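Local coordinates for protein 2-nitropropane dioxygenase (Streptomyces ansochromogenes, PDB 3BW2) that uses bound FMN and molecular oxygen to oxidise nitroalkanes, and probably acts on alkyl nitronates such as propionate 3-nitronate, at residues Gln222-Leu227 against Ala342-Ala347; Thr238-Thr243 against Arg335-Leu340; Ala262-Thr267 against Gln323-Ala328. One frame throughout, in Å; residues are numbered along the deposited sequence.

Interaction 1. Residues Gln222-Leu227 against Ala342-Ala347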
loop_
_atom_site.group_PDB
_atom_site.type_symbol
_atom_site.label_atom_id
_atom_site.label_comp_id
_atom_site.label_asym_id
_atom_site.label_seq_id
_atom_site.Cartn_x
_atom_site.Cartn_y
_atom_site.Cartn_z
ATOM N N GLN A 222 8.850 0.297 -11.820
ATOM C CA GLN A 222 8.434 -0.225 -10.530
ATOM C C GLN A 222 9.286 -1.448 -10.209
ATOM O O GLN A 222 9.530 -1.753 -9.042
ATOM C CB GLN A 222 6.950 -0.590 -10.559
ATOM C CG GLN A 222 6.038 0.622 -10.607
ATOM C CD GLN A 222 4.600 0.255 -10.888
ATOM O OE1 GLN A 222 4.276 -0.223 -11.971
ATOM N NE2 GLN A 222 3.728 0.475 -9.910
ATOM N N ILE A 223 9.740 -2.148 -11.245
ATOM C CA ILE A 223 10.595 -3.308 -11.028
ATOM C C ILE A 223 11.931 -2.782 -10.494
ATOM O O ILE A 223 12.495 -3.331 -9.546
ATOM C CB ILE A 223 10.813 -4.111 -12.338
ATOM C CG1 ILE A 223 9.472 -4.693 -12.817
ATOM C CG2 ILE A 223 11.820 -5.231 -12.099
ATOM C CD1 ILE A 223 9.550 -5.492 -14.119
ATOM N N ALA A 224 12.425 -1.703 -11.092
ATOM C CA ALA A 224 13.679 -1.099 -10.645
ATOM C C ALA A 224 13.492 -0.624 -9.209
ATOM O O ALA A 224 14.404 -0.714 -8.386
ATOM C CB ALA A 224 14.049 0.084 -11.539
ATOM N N ALA A 225 12.299 -0.115 -8.918
ATOM C CA ALA A 225 11.986 0.374 -7.587
ATOM C C ALA A 225 12.137 -0.720 -6.534
ATOM O O ALA A 225 12.821 -0.523 -5.528
ATOM C CB ALA A 225 10.560 0.940 -7.555
ATOM N N VAL A 226 11.507 -1.872 -6.755
ATOM C CA VAL A 226 11.600 -2.953 -5.774
ATOM C C VAL A 226 13.013 -3.506 -5.648
ATOM O O VAL A 226 13.419 -3.936 -4.566
ATOM C CB VAL A 226 10.619 -4.113 -6.086
ATOM C CG1 VAL A 226 9.186 -3.601 -6.037
ATOM C CG2 VAL A 226 10.932 -4.730 -7.447
ATOM N N LEU A 227 13.764 -3.499 -6.745
ATOM C CA LEU A 227 15.137 -3.990 -6.704
ATOM C C LEU A 227 15.952 -3.058 -5.812
ATOM O O LEU A 227 16.754 -3.506 -4.989
ATOM C CB LEU A 227 15.738 -4.027 -8.114
ATOM C CG LEU A 227 15.113 -5.025 -9.096
ATOM C CD1 LEU A 227 15.837 -4.954 -10.438
ATOM C CD2 LEU A 227 15.193 -6.429 -8.522
ATOM N N ALA A 342 12.892 -3.081 -21.102
ATOM C CA ALA A 342 13.355 -1.791 -21.594
ATOM C C ALA A 342 13.081 -0.700 -20.568
ATOM O O ALA A 342 13.906 0.189 -20.361
ATOM C CB ALA A 342 12.660 -1.453 -22.906
ATOM N N GLU A 343 11.916 -0.765 -19.930
ATOM C CA GLU A 343 11.551 0.229 -18.928
ATOM C C GLU A 343 12.470 0.089 -17.723
ATOM O O GLU A 343 12.888 1.085 -17.125
ATOM C CB GLU A 343 10.083 0.061 -18.529
ATOM C CG GLU A 343 9.115 0.483 -19.637
ATOM C CD GLU A 343 7.668 0.137 -19.334
ATOM O OE1 GLU A 343 6.778 0.646 -20.045
ATOM O OE2 GLU A 343 7.417 -0.652 -18.398
ATOM N N LEU A 344 12.794 -1.156 -17.384
ATOM C CA LEU A 344 13.695 -1.446 -16.275
ATOM C C LEU A 344 15.060 -0.820 -16.546
ATOM O O LEU A 344 15.609 -0.112 -15.702
ATOM C CB LEU A 344 13.853 -2.958 -16.111
ATOM C CG LEU A 344 14.939 -3.448 -15.148
ATOM C CD1 LEU A 344 14.658 -2.920 -13.751
ATOM C CD2 LEU A 344 14.972 -4.968 -15.142
ATOM N N ALA A 345 15.606 -1.085 -17.728
ATOM C CA ALA A 345 16.909 -0.546 -18.100
ATOM C C ALA A 345 16.878 0.979 -18.082
ATOM O O ALA A 345 17.796 1.622 -17.580
ATOM C CB ALA A 345 17.308 -1.048 -19.485
ATOM N N GLU A 346 15.812 1.553 -18.629
ATOM C CA GLU A 346 15.667 3.001 -18.670
ATOM C C GLU A 346 15.676 3.592 -17.262
ATOM O O GLU A 346 16.298 4.628 -17.020
ATOM C CB GLU A 346 14.368 3.377 -19.383
ATOM C CG GLU A 346 13.989 4.839 -19.243
ATOM C CD GLU A 346 12.652 5.156 -19.884
ATOM O OE1 GLU A 346 11.672 4.420 -19.618
ATOM O OE2 GLU A 346 12.578 6.144 -20.647
ATOM N N ALA A 347 14.986 2.933 -16.334
ATOM C CA ALA A 347 14.935 3.404 -14.954
ATOM C C ALA A 347 16.298 3.256 -14.283
ATOM O O ALA A 347 16.714 4.126 -13.525
ATOM C CB ALA A 347 13.871 2.635 -14.171
#

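Interaction 2. Residues Thr238-Thr243 against Arg335-Leu340. With FMN (flavin mononucleotide), chain B.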
loop_
_atom_site.group_PDB
_atom_site.type_symbol
_atom_site.label_atom_id
_atom_site.label_comp_id
_atom_site.label_asym_id
_atom_site.label_seq_id
_atom_site.Cartn_x
_atom_site.Cartn_y
_atom_site.Cartn_z
ATOM N N THR A 238 -1.481 -9.273 -12.521
ATOM C CA THR A 238 -2.366 -8.445 -13.341
ATOM C C THR A 238 -1.755 -7.987 -14.668
ATOM O O THR A 238 -2.438 -7.977 -15.696
ATOM C CB THR A 238 -2.857 -7.211 -12.541
ATOM O OG1 THR A 238 -3.585 -7.651 -11.384
ATOM C CG2 THR A 238 -3.774 -6.342 -13.399
ATOM N N ALA A 239 -0.480 -7.616 -14.658
ATOM C CA ALA A 239 0.171 -7.177 -15.888
ATOM C C ALA A 239 0.134 -8.276 -16.959
ATOM O O ALA A 239 -0.011 -7.987 -18.144
ATOM C CB ALA A 239 1.614 -6.762 -15.604
ATOM N N PHE A 240 0.249 -9.537 -16.544
ATOM C CA PHE A 240 0.216 -10.644 -17.503
ATOM C C PHE A 240 -1.197 -11.165 -17.771
ATOM O O PHE A 240 -1.438 -11.832 -18.776
ATOM C CB PHE A 240 1.107 -11.789 -17.016
ATOM C CG PHE A 240 2.569 -11.535 -17.225
ATOM C CD1 PHE A 240 3.117 -11.587 -18.504
ATOM C CD2 PHE A 240 3.390 -11.198 -16.156
ATOM C CE1 PHE A 240 4.464 -11.306 -18.720
ATOM C CE2 PHE A 240 4.740 -10.913 -16.358
ATOM C CZ PHE A 240 5.277 -10.967 -17.649
ATOM N N LEU A 241 -2.125 -10.850 -16.873
ATOM C CA LEU A 241 -3.519 -11.279 -17.004
ATOM C C LEU A 241 -4.110 -10.726 -18.293
ATOM O O LEU A 241 -4.945 -11.361 -18.942
ATOM C CB LEU A 241 -4.328 -10.763 -15.806
ATOM C CG LEU A 241 -5.807 -11.132 -15.659
ATOM C CD1 LEU A 241 -5.957 -12.631 -15.517
ATOM C CD2 LEU A 241 -6.369 -10.452 -14.420
ATOM N N ALA A 242 -3.641 -9.542 -18.662
ATOM C CA ALA A 242 -4.110 -8.833 -19.847
ATOM C C ALA A 242 -3.462 -9.236 -21.176
ATOM O O ALA A 242 -3.911 -8.788 -22.235
ATOM C CB ALA A 242 -3.933 -7.327 -19.629
ATOM N N THR A 243 -2.421 -10.067 -21.132
ATOM C CA THR A 243 -1.733 -10.476 -22.357
ATOM C C THR A 243 -2.524 -11.501 -23.164
ATOM O O THR A 243 -3.427 -12.160 -22.646
ATOM C CB THR A 243 -0.308 -11.039 -22.059
ATOM O OG1 THR A 243 -0.398 -12.213 -21.244
ATOM C CG2 THR A 243 0.532 -10.002 -21.338
ATOM N N ARG A 335 6.237 -9.921 -25.659
ATOM C CA ARG A 335 6.494 -8.525 -25.971
ATOM C C ARG A 335 6.394 -7.680 -24.700
ATOM O O ARG A 335 7.100 -6.684 -24.552
ATOM C CB ARG A 335 5.505 -8.022 -27.031
ATOM C CG ARG A 335 5.449 -8.875 -28.310
ATOM C CD ARG A 335 6.834 -9.241 -28.856
ATOM N NE ARG A 335 7.640 -8.081 -29.235
ATOM C CZ ARG A 335 7.527 -7.402 -30.378
ATOM N NH1 ARG A 335 6.631 -7.752 -31.293
ATOM N NH2 ARG A 335 8.324 -6.367 -30.609
ATOM N N LEU A 336 5.524 -8.082 -23.777
ATOM C CA LEU A 336 5.372 -7.351 -22.518
ATOM C C LEU A 336 6.658 -7.467 -21.701
ATOM O O LEU A 336 7.066 -6.521 -21.024
ATOM C CB LEU A 336 4.197 -7.900 -21.699
ATOM C CG LEU A 336 4.059 -7.305 -20.291
ATOM C CD1 LEU A 336 3.824 -5.794 -20.383
ATOM C CD2 LEU A 336 2.913 -7.985 -19.557
ATOM N N VAL A 337 7.292 -8.635 -21.755
ATOM C CA VAL A 337 8.537 -8.833 -21.028
ATOM C C VAL A 337 9.589 -7.901 -21.617
ATOM O O VAL A 337 10.365 -7.285 -20.883
ATOM C CB VAL A 337 9.027 -10.295 -21.130
ATOM C CG1 VAL A 337 10.425 -10.416 -20.534
ATOM C CG2 VAL A 337 8.057 -11.220 -20.391
ATOM N N GLU A 338 9.598 -7.785 -22.946
ATOM C CA GLU A 338 10.550 -6.917 -23.632
ATOM C C GLU A 338 10.339 -5.456 -23.244
ATOM O O GLU A 338 11.303 -4.729 -22.993
ATOM C CB GLU A 338 10.422 -7.077 -25.152
ATOM C CG GLU A 338 10.796 -8.469 -25.648
ATOM C CD GLU A 338 10.567 -8.648 -27.141
ATOM O OE1 GLU A 338 10.841 -9.760 -27.649
ATOM O OE2 GLU A 338 10.118 -7.682 -27.804
ATOM N N VAL A 339 9.081 -5.024 -23.195
ATOM C CA VAL A 339 8.780 -3.648 -22.816
ATOM C C VAL A 339 9.197 -3.423 -21.363
ATOM O O VAL A 339 9.826 -2.417 -21.035
ATOM C CB VAL A 339 7.275 -3.336 -22.963
ATOM C CG1 VAL A 339 6.977 -1.937 -22.445
ATOM C CG2 VAL A 339 6.865 -3.450 -24.420
ATOM N N LEU A 340 8.844 -4.359 -20.487
ATOM C CA LEU A 340 9.212 -4.232 -19.080
ATOM C C LEU A 340 10.731 -4.176 -18.937
ATOM O O LEU A 340 11.260 -3.391 -18.146
ATOM C CB LEU A 340 8.646 -5.404 -18.270
ATOM C CG LEU A 340 7.115 -5.459 -18.162
ATOM C CD1 LEU A 340 6.685 -6.771 -17.515
ATOM C CD2 LEU A 340 6.614 -4.265 -17.344
HETATM N N1 FMN B . -1.077 -16.337 -6.330
HETATM C C2 FMN B . -0.828 -17.691 -6.048
HETATM O O2 FMN B . 0.101 -18.005 -5.308
HETATM N N3 FMN B . -1.615 -18.686 -6.605
HETATM C C4 FMN B . -2.670 -18.413 -7.461
HETATM O O4 FMN B . -3.345 -19.342 -7.941
HETATM C C4A FMN B . -2.931 -17.050 -7.772
HETATM N N5 FMN B . -3.959 -16.705 -8.647
HETATM C C5A FMN B . -4.215 -15.375 -8.991
HETATM C C6 FMN B . -5.258 -15.075 -9.905
HETATM C C7 FMN B . -5.565 -13.729 -10.306
HETATM C C7M FMN B . -6.068 -13.620 -11.765
HETATM C C8 FMN B . -4.709 -12.711 -9.743
HETATM C C8M FMN B . -4.365 -11.415 -10.476
HETATM C C9 FMN B . -3.670 -12.994 -8.800
HETATM C C9A FMN B . -3.414 -14.333 -8.423
HETATM N N10 FMN B . -2.378 -14.670 -7.511
HETATM C C10 FMN B . -2.120 -16.020 -7.190
HETATM C "C1'" FMN B . -1.629 -13.578 -6.743
HETATM C "C2'" FMN B . -0.273 -13.352 -7.458
HETATM O "O2'" FMN B . 0.648 -14.335 -7.008
HETATM C "C3'" FMN B . 0.361 -11.958 -7.126
HETATM O "O3'" FMN B . 0.498 -11.907 -5.706
HETATM C "C4'" FMN B . -0.478 -10.752 -7.578
HETATM O "O4'" FMN B . -0.897 -10.992 -8.922
HETATM C "C5'" FMN B . 0.360 -9.440 -7.511
HETATM O "O5'" FMN B . -0.408 -8.279 -7.938
HETATM P P FMN B . -0.580 -7.707 -9.461
HETATM O O1P FMN B . 0.813 -8.172 -9.716
HETATM O O2P FMN B . -0.909 -6.441 -8.691
HETATM O O3P FMN B . -1.673 -8.753 -9.582
#

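Interaction 3. Residues Ala262-Thr267 against Gln323-Ala328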
loop_
_atom_site.group_PDB
_atom_site.type_symbol
_atom_site.label_atom_id
_atom_site.label_comp_id
_atom_site.label_asym_id
_atom_site.label_seq_id
_atom_site.Cartn_x
_atom_site.Cartn_y
_atom_site.Cartn_z
ATOM N N ALA A 262 -13.432 1.317 -12.274
ATOM C CA ALA A 262 -12.308 2.156 -11.887
ATOM C C ALA A 262 -11.598 1.791 -10.591
ATOM O O ALA A 262 -10.433 2.144 -10.413
ATOM C CB ALA A 262 -12.758 3.612 -11.829
ATOM N N ARG A 263 -12.267 1.081 -9.690
ATOM C CA ARG A 263 -11.620 0.751 -8.429
ATOM C C ARG A 263 -11.636 -0.723 -8.040
ATOM O O ARG A 263 -12.415 -1.518 -8.572
ATOM C CB ARG A 263 -12.238 1.598 -7.307
ATOM C CG ARG A 263 -11.500 1.528 -5.980
ATOM C CD ARG A 263 -11.740 2.787 -5.148
ATOM N NE ARG A 263 -13.155 3.023 -4.874
ATOM C CZ ARG A 263 -13.620 4.070 -4.197
ATOM N NH1 ARG A 263 -12.780 4.983 -3.723
ATOM N NH2 ARG A 263 -14.924 4.208 -3.994
ATOM N N THR A 264 -10.750 -1.072 -7.111
ATOM C CA THR A 264 -10.642 -2.430 -6.605
ATOM C C THR A 264 -10.809 -2.397 -5.092
ATOM O O THR A 264 -10.685 -1.344 -4.459
ATOM C CB THR A 264 -9.266 -3.047 -6.905
ATOM O OG1 THR A 264 -8.267 -2.396 -6.106
ATOM C CG2 THR A 264 -8.912 -2.881 -8.371
ATOM N N ARG A 265 -11.094 -3.560 -4.522
ATOM C CA ARG A 265 -11.256 -3.691 -3.085
ATOM C C ARG A 265 -10.987 -5.128 -2.682
ATOM O O ARG A 265 -11.190 -6.052 -3.472
ATOM C CB ARG A 265 -12.677 -3.330 -2.649
ATOM C CG ARG A 265 -12.989 -1.854 -2.655
ATOM C CD ARG A 265 -14.387 -1.612 -2.118
ATOM N NE ARG A 265 -14.719 -0.191 -2.102
ATOM C CZ ARG A 265 -14.072 0.717 -1.380
ATOM N NH1 ARG A 265 -13.056 0.351 -0.611
ATOM N NH2 ARG A 265 -14.436 1.991 -1.432
ATOM N N LEU A 266 -10.513 -5.308 -1.456
ATOM C CA LEU A 266 -10.270 -6.640 -0.929
ATOM C C LEU A 266 -11.634 -7.103 -0.442
ATOM O O LEU A 266 -12.349 -6.337 0.207
ATOM C CB LEU A 266 -9.298 -6.583 0.247
ATOM C CG LEU A 266 -7.815 -6.464 -0.085
ATOM C CD1 LEU A 266 -7.035 -6.172 1.190
ATOM C CD2 LEU A 266 -7.333 -7.752 -0.734
ATOM N N THR A 267 -12.006 -8.338 -0.757
ATOM C CA THR A 267 -13.300 -8.852 -0.328
ATOM C C THR A 267 -13.298 -10.365 -0.160
ATOM O O THR A 267 -12.474 -11.066 -0.746
ATOM C CB THR A 267 -14.411 -8.484 -1.343
ATOM O OG1 THR A 267 -15.676 -8.951 -0.862
ATOM C CG2 THR A 267 -14.133 -9.124 -2.700
ATOM N N GLN A 323 -4.082 -3.092 -7.771
ATOM C CA GLN A 323 -4.400 -1.672 -7.862
ATOM C C GLN A 323 -3.845 -0.965 -9.097
ATOM O O GLN A 323 -4.232 0.161 -9.393
ATOM C CB GLN A 323 -3.933 -0.955 -6.598
ATOM C CG GLN A 323 -4.641 -1.430 -5.336
ATOM C CD GLN A 323 -4.311 -0.567 -4.140
ATOM O OE1 GLN A 323 -3.146 -0.306 -3.862
ATOM N NE2 GLN A 323 -5.339 -0.118 -3.424
ATOM N N GLY A 324 -2.945 -1.625 -9.819
ATOM C CA GLY A 324 -2.382 -1.024 -11.016
ATOM C C GLY A 324 -3.066 -1.505 -12.288
ATOM O O GLY A 324 -2.541 -1.323 -13.388
ATOM N N HIS A 325 -4.247 -2.099 -12.142
ATOM C CA HIS A 325 -4.978 -2.648 -13.284
ATOM C C HIS A 325 -5.184 -1.699 -14.462
ATOM O O HIS A 325 -5.076 -2.115 -15.616
ATOM C CB HIS A 325 -6.338 -3.195 -12.837
ATOM C CG HIS A 325 -7.302 -2.142 -12.389
ATOM N ND1 HIS A 325 -7.322 -1.646 -11.102
ATOM C CD2 HIS A 325 -8.279 -1.487 -13.058
ATOM C CE1 HIS A 325 -8.271 -0.734 -10.998
ATOM N NE2 HIS A 325 -8.867 -0.617 -12.171
ATOM N N ARG A 326 -5.478 -0.432 -14.184
ATOM C CA ARG A 326 -5.706 0.536 -15.253
ATOM C C ARG A 326 -4.508 0.706 -16.187
ATOM O O ARG A 326 -4.651 1.227 -17.299
ATOM C CB ARG A 326 -6.135 1.885 -14.651
ATOM C CG ARG A 326 -7.591 1.881 -14.173
ATOM C CD ARG A 326 -7.857 2.816 -12.994
ATOM N NE ARG A 326 -7.609 4.220 -13.306
ATOM C CZ ARG A 326 -7.897 5.232 -12.490
ATOM N NH1 ARG A 326 -8.449 5.006 -11.305
ATOM N NH2 ARG A 326 -7.623 6.476 -12.856
ATOM N N MET A 327 -3.335 0.246 -15.748
ATOM C CA MET A 327 -2.120 0.342 -16.559
ATOM C C MET A 327 -1.864 -0.940 -17.357
ATOM O O MET A 327 -0.800 -1.109 -17.954
ATOM C CB MET A 327 -0.905 0.619 -15.668
ATOM C CG MET A 327 -1.061 1.809 -14.734
ATOM S SD MET A 327 0.387 2.074 -13.661
ATOM C CE MET A 327 1.361 3.126 -14.705
ATOM N N ALA A 328 -2.837 -1.847 -17.364
ATOM C CA ALA A 328 -2.687 -3.105 -18.087
ATOM C C ALA A 328 -2.498 -2.871 -19.584
ATOM O O ALA A 328 -3.120 -1.985 -20.170
ATOM C CB ALA A 328 -3.897 -3.992 -17.847
HETATM O O HOH W 1 -8.462 -0.699 -2.376
#

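Interaction 1. Residues Gln222-Leu227 against Ala342-Ala347
The flat group that I223 and A224 offer to L344 is the peptide between them, for no ring or planar side chain takes part in this contact. The CD1 methyl of L344 lies over one face of that peptide, 3.7 Å from A224 N. The other neighbours of the methyl are aliphatic: A224 CB is 3.8 Å from L344 CD1, I223 CG2 comes within 4.0 Å of L344 CD1, and L227 CD1 closes the third side at 4.1 Å from L344 CD1. One methyl thus nests among three side chains spanning a little over one helical turn. L344 gets it there because CG stands anti to the backbone N (chi1 170°), which swings the branch across to the other helix although the CB bond itself does not aim that way. The I223 and L227 side chains each cross L344 at about a right angle.

One turn further on, A347 CB meets A224 CB at 3.7 Å. Two alanines at this point let the helices close to 8.5 Å between the axes of the two segments, with a signed crossing angle of -56°. L344 also packs on P12. A347 also packs on A228 of the second subunit, while Q222, A225 and V226 reach helix 196-206 of that subunit. Behind the contact, I223 and V226 rest on A234 of strand 233-236. This is the layering of a TIM barrel: helix 220-228, which connects the seventh and eighth strands, packs on the parallel sheet and is flanked by the C-terminal helix 333-350.

Interaction 2. Residues Thr238-Thr243 against Arg335-Leu340
L336 forms the dense centre of this contact: CG anti to the backbone N (chi1 173°) carries CD2 across to the ring of F240. L336 CD2 lies 4.0 Å from the F240 ring centroid, over one face and 24° off the normal, a CH-pi contact displaced toward the rim. The same L336 CD2 touches A239 O at 3.2 Å and T243 CG2 at 3.6 Å. F240 O accepts from both T243 N and T243 OG1, fixing the threonine so that its methyl faces L336. V337 CG2 meets the ring edge-on, 3.9 Å from F240 CZ.

At the other end of helix 238-241, T238 N and T238 OG1 both donate to O3P of FMN, the helix-N-terminus phosphate site after the eighth strand of a TIM barrel. F240 also touches V31, Q15 and A333. An alanine here would keep none of the ring and would probably leave L336 CD2 without its aromatic face and V337 CG2 without its edge, opening a gap before helix 333-350.

Packing slackens toward L340, whose CD1 comes only within 4.4 Å of F240 CZ. On the solvent side, exposed R335 and E338 pair instead, R335 NE reaching E338 OE2 at 2.9 Å from above the carboxylate plane.

Interaction 3. Residues Ala262-Thr267 against Gln323-Ala328
Q323 NE2, at the end of the side chain whose CG rests 3.8 Å from T264 OG1, has two acceptors: G193 O of the second subunit and, through a weak 3.3 Å bond, a water. That water donates to T264 O at 3.1 Å, so the link from T264 O to Q323 NE2 runs through solvent. Q323 OE1 accepts from G195 N of the second subunit, and with both ends engaged the amide is held against flipping. T264 OG1 turns instead to R276 on strand 275-278, the antiparallel partner of strand 264-267.

The T264 methyl meets the imidazole of H325 obliquely, with T264 CG2 3.4 Å from H325 ND1. H325 CG stands between the backbone N and the carbonyl carbon (chi1 68°), bringing the ring round toward T264. Its ND1 is hydrogen-bonded to G322 O, while NE2 has a weak bond to F261 O.

A262 O lies at the edge of the H325 ring, 3.6 Å from H325 NE2, and at the edge of the R326 guanidinium, 3.6 Å from R326 NH1. Neither is a hydrogen bond. R326, bent at chi3 (62°), spends NH2 on a salt bridge to E156 of the second subunit.

The two segments form no direct hydrogen bond; the water links them, weakly on the Q323 side. G322, whose N is bonded to T238 OG1, which donates to the FMN phosphate, is held in turn by H325 ND1, consistent with H325 steadying the loop behind the phosphate site. The contact thus physically joins that loop to residues held by the second subunit.

How the interactions relate
Interactions 1 and 2 share helix 333-350 and merge where I223 CD1 lies 4.2 Å from L340 CB. Both are buried and apolar, joining that helix to helix 220-228 and the phosphate-binding helix 238-241, but interaction 1 is aliphatic while interaction 2 turns on an aromatic ring. Interaction 3 is only partly buried, made by the start of strand 264-267 and the preceding loop against another loop; its polar side chains bond firmly elsewhere, and a water bridges the segments. It adjoins interaction 2 through A242 CB and A328 CB, 3.8 Å apart, and, nearer the phosphate, T238 CG2 and H325 CA, 3.9 Å apart. Interactions 1 (mostly packing) and 3 (polar bonds) touch the second subunit.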